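Local coordinates for protein cycloalternan-forming enzyme (Listeria monocytogenes serovar 1/2a, PDB 5F7U) that is a large multidomain glycoside hydrolase family 31 protein, with a TIM barrel, a family 6 carbohydrate-binding module and several bound glycans, at residues S855-F858 with A859-K862; Q521-Y524 with L525-V529. The protein carries 1 engineered substitution. All blocks are in the same frame, centred on the assembly; numbering follows the deposited sequence.

Contact 1. Residues S855-F858 with A859-K862; sequences SEDF and ANEK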
ATOM      1  N   SER A 855       8.627  22.982  22.095  1.00 20.56           N
ATOM      2  CA  SER A 855      10.005  23.056  22.558  1.00 21.21           C
ATOM      3  C   SER A 855      10.125  22.462  23.952  1.00 21.10           C
ATOM      4  O   SER A 855       9.773  23.093  24.966  1.00 22.05           O
ATOM      5  CB  SER A 855      10.543  24.493  22.504  1.00 22.08           C
ATOM      6  OG  SER A 855      11.925  24.509  22.875  1.00 23.09           O
ATOM      7  N   GLU A 856      10.632  21.235  23.981  1.00 20.55           N
ATOM      8  CA  GLU A 856      10.848  20.500  25.211  1.00 20.59           C
ATOM      9  C   GLU A 856      12.107  21.014  25.890  1.00 21.26           C
ATOM     10  O   GLU A 856      13.171  21.087  25.271  1.00 21.05           O
ATOM     11  CB  GLU A 856      10.929  18.997  24.911  1.00 20.14           C
ATOM     12  CG  GLU A 856      11.287  18.123  26.101  1.00 20.38           C
ATOM     13  CD  GLU A 856      12.783  17.950  26.261  1.00 20.73           C
ATOM     14  OE1 GLU A 856      13.420  17.434  25.317  1.00 20.61           O
ATOM     15  OE2 GLU A 856      13.309  18.330  27.325  1.00 21.20           O
ATOM     16  N   ASP A 857      11.959  21.393  27.157  1.00 21.42           N
ATOM     17  CA  ASP A 857      13.073  21.925  27.956  1.00 22.15           C
ATOM     18  C   ASP A 857      12.982  21.384  29.386  1.00 21.90           C
ATOM     19  O   ASP A 857      13.040  22.145  30.356  1.00 22.50           O
ATOM     20  CB  ASP A 857      13.057  23.471  27.916  1.00 23.43           C
ATOM     21  CG  ASP A 857      14.328  24.115  28.504  1.00 25.16           C
ATOM     22  OD1 ASP A 857      15.344  23.423  28.734  1.00 25.51           O
ATOM     23  OD2 ASP A 857      14.311  25.345  28.752  1.00 26.21           O
ATOM     24  N   PHE A 858      12.847  20.058  29.507  1.00 21.15           N
ATOM     25  CA  PHE A 858      12.769  19.391  30.820  1.00 21.37           C
ATOM     26  C   PHE A 858      13.958  19.705  31.734  1.00 22.35           C
ATOM     27  O   PHE A 858      13.817  19.770  32.961  1.00 22.84           O
ATOM     28  CB  PHE A 858      12.644  17.866  30.653  1.00 20.47           C
ATOM     29  CG  PHE A 858      11.310  17.403  30.136  1.00 19.67           C
ATOM     30  CD1 PHE A 858      10.115  17.950  30.610  1.00 19.70           C
ATOM     31  CD2 PHE A 858      11.250  16.359  29.198  1.00 18.90           C
ATOM     32  CE1 PHE A 858       8.887  17.504  30.129  1.00 19.21           C
ATOM     33  CE2 PHE A 858      10.029  15.906  28.719  1.00 18.46           C
ATOM     34  CZ  PHE A 858       8.842  16.474  29.195  1.00 18.67           C
ATOM     35  N   ALA A 859      15.120  19.938  31.132  1.00 22.86           N
ATOM     36  CA  ALA A 859      16.320  20.293  31.872  1.00 23.80           C
ATOM     37  C   ALA A 859      16.096  21.560  32.709  1.00 24.59           C
ATOM     38  O   ALA A 859      16.714  21.728  33.769  1.00 25.38           O
ATOM     39  CB  ALA A 859      17.484  20.471  30.919  1.00 24.33           C
ATOM     40  N   ASN A 860      15.190  22.423  32.240  1.00 24.52           N
ATOM     41  CA  ASN A 860      14.753  23.609  32.987  1.00 25.39           C
ATOM     42  C   ASN A 860      13.281  23.522  33.433  1.00 25.28           C
ATOM     43  O   ASN A 860      12.637  24.534  33.723  1.00 25.30           O
ATOM     44  CB  ASN A 860      15.041  24.862  32.164  1.00 25.92           C
ATOM     45  CG  ASN A 860      16.525  25.091  31.978  1.00 26.57           C
ATOM     46  OD1 ASN A 860      17.214  25.533  32.899  1.00 27.46           O
ATOM     47  ND2 ASN A 860      17.032  24.780  30.786  1.00 26.44           N
ATOM     48  N   GLU A 861      12.784  22.282  33.483  1.00 24.96           N
ATOM     49  CA  GLU A 861      11.423  21.930  33.896  1.00 25.11           C
ATOM     50  C   GLU A 861      10.324  22.679  33.137  1.00 24.67           C
ATOM     51  O   GLU A 861       9.365  23.153  33.731  1.00 25.01           O
ATOM     52  CB  GLU A 861      11.248  21.984  35.425  1.00 26.70           C
ATOM     53  CG  GLU A 861      12.083  20.934  36.164  1.00 27.91           C
ATOM     54  CD  GLU A 861      11.752  20.783  37.645  1.00 29.70           C
ATOM     55  OE1 GLU A 861      12.187  19.761  38.245  1.00 30.30           O
ATOM     56  OE2 GLU A 861      11.088  21.678  38.218  1.00 30.55           O
ATOM     57  N   LYS A 862      10.469  22.740  31.815  1.00 23.94           N
ATOM     58  CA  LYS A 862       9.581  23.525  30.956  1.00 23.91           C
ATOM     59  C   LYS A 862       9.271  22.790  29.660  1.00 22.58           C
ATOM     60  O   LYS A 862      10.109  22.086  29.132  1.00 21.55           O
ATOM     61  CB  LYS A 862      10.268  24.852  30.641  1.00 25.87           C
ATOM     62  CG  LYS A 862       9.418  25.862  29.898  1.00 27.71           C
ATOM     63  CD  LYS A 862      10.178  27.179  29.752  1.00 29.64           C
ATOM     64  CE  LYS A 862      10.404  27.834  31.102  1.00 31.35           C
ATOM     65  NZ  LYS A 862      11.129  29.138  30.986  1.00 33.86           N
TER
HETATM   66  O   HOH W   1      15.706  19.101  28.349  1.00 22.22           O

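Contact 2. Residues Q521-Y524 with L525-V529; sequences QREY and LLTEV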
ATOM      1  N   GLN A 521     -23.931   6.885 -20.055  1.00 21.11           N
ATOM      2  CA  GLN A 521     -24.983   5.936 -19.695  1.00 21.11           C
ATOM      3  C   GLN A 521     -25.175   5.872 -18.192  1.00 20.50           C
ATOM      4  O   GLN A 521     -26.247   5.505 -17.711  1.00 20.38           O
ATOM      5  CB  GLN A 521     -24.657   4.536 -20.222  1.00 21.38           C
ATOM      6  CG  GLN A 521     -24.544   4.447 -21.737  1.00 22.73           C
ATOM      7  CD  GLN A 521     -24.297   3.027 -22.187  1.00 23.54           C
ATOM      8  OE1 GLN A 521     -23.263   2.441 -21.863  1.00 23.83           O
ATOM      9  NE2 GLN A 521     -25.244   2.457 -22.920  1.00 24.41           N
ATOM     10  N   ARG A 522     -24.114   6.219 -17.468  1.00 19.80           N
ATOM     11  CA  ARG A 522     -24.122   6.265 -16.015  1.00 19.52           C
ATOM     12  C   ARG A 522     -24.348   7.661 -15.436  1.00 20.16           C
ATOM     13  O   ARG A 522     -24.454   7.789 -14.215  1.00 19.67           O
ATOM     14  CB  ARG A 522     -22.797   5.709 -15.443  1.00 18.70           C
ATOM     15  CG  ARG A 522     -22.707   4.198 -15.463  1.00 18.54           C
ATOM     16  CD  ARG A 522     -21.922   3.709 -16.659  1.00 18.70           C
ATOM     17  NE  ARG A 522     -21.819   2.246 -16.669  1.00 18.66           N
ATOM     18  CZ  ARG A 522     -21.838   1.505 -17.767  1.00 18.92           C
ATOM     19  NH1 ARG A 522     -21.773   0.170 -17.679  1.00 18.74           N
ATOM     20  NH2 ARG A 522     -21.956   2.093 -18.950  1.00 19.36           N
ATOM     21  N   GLU A 523     -24.435   8.692 -16.289  1.00 21.26           N
ATOM     22  CA  GLU A 523     -24.546  10.075 -15.797  1.00 22.43           C
ATOM     23  C   GLU A 523     -25.674  10.261 -14.773  1.00 21.75           C
ATOM     24  O   GLU A 523     -25.459  10.864 -13.713  1.00 21.59           O
ATOM     25  CB  GLU A 523     -24.733  11.061 -16.957  1.00 24.89           C
ATOM     26  CG  GLU A 523     -24.571  12.519 -16.540  1.00 28.11           C
ATOM     27  CD  GLU A 523     -25.186  13.509 -17.518  1.00 31.29           C
ATOM     28  OE1 GLU A 523     -25.095  13.302 -18.743  1.00 33.85           O
ATOM     29  OE2 GLU A 523     -25.771  14.522 -17.074  1.00 33.38           O
ATOM     30  N   TYR A 524     -26.868   9.743 -15.087  1.00 21.31           N
ATOM     31  CA  TYR A 524     -28.035   9.930 -14.224  1.00 21.06           C
ATOM     32  C   TYR A 524     -27.828   9.416 -12.783  1.00 20.25           C
ATOM     33  O   TYR A 524     -28.453   9.931 -11.853  1.00 20.41           O
ATOM     34  CB  TYR A 524     -29.302   9.325 -14.868  1.00 21.38           C
ATOM     35  CG  TYR A 524     -29.482   7.850 -14.604  1.00 20.81           C
ATOM     36  CD1 TYR A 524     -28.764   6.896 -15.345  1.00 20.40           C
ATOM     37  CD2 TYR A 524     -30.381   7.395 -13.620  1.00 20.83           C
ATOM     38  CE1 TYR A 524     -28.922   5.533 -15.097  1.00 19.81           C
ATOM     39  CE2 TYR A 524     -30.549   6.025 -13.370  1.00 20.33           C
ATOM     40  CZ  TYR A 524     -29.816   5.107 -14.109  1.00 19.84           C
ATOM     41  OH  TYR A 524     -29.969   3.754 -13.870  1.00 19.77           O
ATOM     42  N   LEU A 525     -26.938   8.429 -12.608  1.00 19.51           N
ATOM     43  CA  LEU A 525     -26.627   7.873 -11.285  1.00 19.18           C
ATOM     44  C   LEU A 525     -25.983   8.924 -10.401  1.00 18.92           C
ATOM     45  O   LEU A 525     -26.220   8.967  -9.196  1.00 18.90           O
ATOM     46  CB  LEU A 525     -25.720   6.628 -11.386  1.00 18.06           C
ATOM     47  CG  LEU A 525     -26.301   5.444 -12.197  1.00 18.50           C
ATOM     48  CD1 LEU A 525     -25.205   4.436 -12.528  1.00 17.91           C
ATOM     49  CD2 LEU A 525     -27.447   4.752 -11.455  1.00 18.59           C
ATOM     50  N   LEU A 526     -25.201   9.788 -11.032  1.00 19.21           N
ATOM     51  CA  LEU A 526     -24.498  10.861 -10.337  1.00 19.56           C
ATOM     52  C   LEU A 526     -25.367  12.121 -10.222  1.00 20.69           C
ATOM     53  O   LEU A 526     -25.516  12.673  -9.133  1.00 20.87           O
ATOM     54  CB  LEU A 526     -23.177  11.147 -11.052  1.00 19.16           C
ATOM     55  CG  LEU A 526     -22.109  10.050 -10.870  1.00 18.90           C
ATOM     56  CD1 LEU A 526     -21.173  10.017 -12.060  1.00 18.81           C
ATOM     57  CD2 LEU A 526     -21.311  10.247  -9.599  1.00 18.39           C
ATOM     58  N   THR A 527     -25.965  12.549 -11.329  1.00 21.45           N
ATOM     59  CA  THR A 527     -26.659  13.835 -11.349  1.00 22.88           C
ATOM     60  C   THR A 527     -28.011  13.778 -10.618  1.00 23.76           C
ATOM     61  O   THR A 527     -28.383  14.743  -9.938  1.00 24.58           O
ATOM     62  CB  THR A 527     -26.840  14.362 -12.785  1.00 23.42           C
ATOM     63  OG1 THR A 527     -27.560  13.404 -13.551  1.00 23.44           O
ATOM     64  CG2 THR A 527     -25.487  14.590 -13.448  1.00 23.33           C
ATOM     65  N   GLU A 528     -28.728  12.656 -10.750  1.00 23.65           N
ATOM     66  CA  GLU A 528     -30.101  12.537 -10.236  1.00 24.00           C
ATOM     67  C   GLU A 528     -30.237  11.566  -9.058  1.00 23.32           C
ATOM     68  O   GLU A 528     -30.917  11.874  -8.074  1.00 23.55           O
ATOM     69  CB  GLU A 528     -31.053  12.134 -11.367  1.00 25.30           C
ATOM     70  CG  GLU A 528     -30.989  13.078 -12.562  1.00 26.63           C
ATOM     71  CD  GLU A 528     -31.922  12.692 -13.674  1.00 28.05           C
ATOM     72  OE1 GLU A 528     -32.999  13.318 -13.746  1.00 29.20           O
ATOM     73  OE2 GLU A 528     -31.585  11.789 -14.481  1.00 28.06           O
ATOM     74  N   VAL A 529     -29.625  10.390  -9.160  1.00 21.96           N
ATOM     75  CA  VAL A 529     -29.676   9.419  -8.057  1.00 21.18           C
ATOM     76  C   VAL A 529     -28.768   9.885  -6.913  1.00 20.40           C
ATOM     77  O   VAL A 529     -29.042   9.602  -5.740  1.00 20.23           O
ATOM     78  CB  VAL A 529     -29.332   7.974  -8.517  1.00 20.66           C
ATOM     79  CG1 VAL A 529     -29.500   6.986  -7.375  1.00 20.44           C
ATOM     80  CG2 VAL A 529     -30.217   7.552  -9.682  1.00 21.20           C
TER

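Contact 1. Residues S855-F858 with A859-K862
The carboxylate of Asp-857 crosses the side-chain amide of Asn-860 at an angle, and ND2 of Asn-860 reaches OD1 of Asp-857 at 3.0 Å on the syn side. The bond is nearly straight at the hydrogen (171°) and lies close to the amide plane, although the carboxylate is turned 66° against that plane. A chi1 of -169° sets CG of Asp-857 anti to the backbone N and beside the carbonyl carbon, which brings the carboxylate to Asn-860 ND2.

The backbone here is a tight beta-hairpin turn. Asp-857 and Lys-862 form an antiparallel hydrogen-bonded pair, with Asp-857 N to Lys-862 O at 2.8 Å. The return bond brings Lys-862 N onto Asp-857 O from one side of the carbonyl plane, while Asn-860 N arrives from the other at 2.9 Å, so a single oxygen is gripped twice. Glu-861 has left-handed backbone angles and, with Lys-862, faces Asp-857 as a G1 beta bulge; Glu-861 N also bonds to Phe-858 O.

Glu-856 folds back to receive the first turn amide: its OE2 takes Phe-858 N at 2.8 Å through the anti lone pair. The same oxygen accepts from a water that receives Ala-859 N.

The hairpin joins strands 848-857 and 862-867. Phe-858 packs on Val-936 and His-938, Glu-861 OE1 bonds to Asn-937, and Lys-862 lies against Val-932 and Asn-934 of the neighbouring strand 929-934.

Contact 2. Residues Q521-Y524 with L525-V529
Tyr-524 and Leu-525 meet in a CH-pi contact on the short helix 523-527, which follows the third strand of the TIM barrel and precedes the fourth in sequence. Leu-525 CD2 stands over one ring face, 4.0 Å from the centroid of Tyr-524, and is shifted toward the hydroxyl end: CZ of Tyr-524 lies 3.6 Å from that methyl. Chi1 of Tyr-524 is 85°, which sets CG between the backbone N and carbonyl carbon and swings the ring back across the following peptide, so that Leu-525 N also sits over its face. Val-529 and Tyr-524 lie side by side, pointing the same way, with CG2 of Val-529 3.9 Å from CD2 of Tyr-524. On the other branch of Leu-525, CD1 lies beside CG of Arg-522.

Further out, the ring is held at its far end, where OH of Tyr-524 bonds to the backbone oxygen of Tyr-409, and Phe-430 and Trp-411 pack around it. Arg-522 is fixed through NE to Gln-457 and makes a cation-pi contact with Trp-518. Glu-528 OE2, bonded to Tyr-427 N, comes within 3.4 Å of CB of Tyr-524. Leu-526 turns instead to helix 555-577, touching Phe-573 and Ile-577.

The backbone closes with doubled acceptors. Glu-523 O takes both Leu-526 N and Thr-527 N, and Tyr-524 O receives Glu-528 N from above its carbonyl plane and Val-529 N at 3.0 Å, nearly along the C=O axis.

Contacts 1 and 2 belong to separate parts of the chain and do not touch: their centres are 59 Å apart and their nearest atoms about 45 Å. Contact 2 comes first in sequence, within the TIM-barrel domain, and contact 1 follows some 330 residues later, at the turn between strands 848-857 and 862-867 of an antiparallel sheet. The side chain of Tyr-524 in contact 2 is about 12 Å from a bound alpha-D-glucopyranose, too far to touch it. Contact 2 is mostly buried, whereas contact 1 lies at the surface, about 39 Å from the centre of the chain against 31 Å for contact 2.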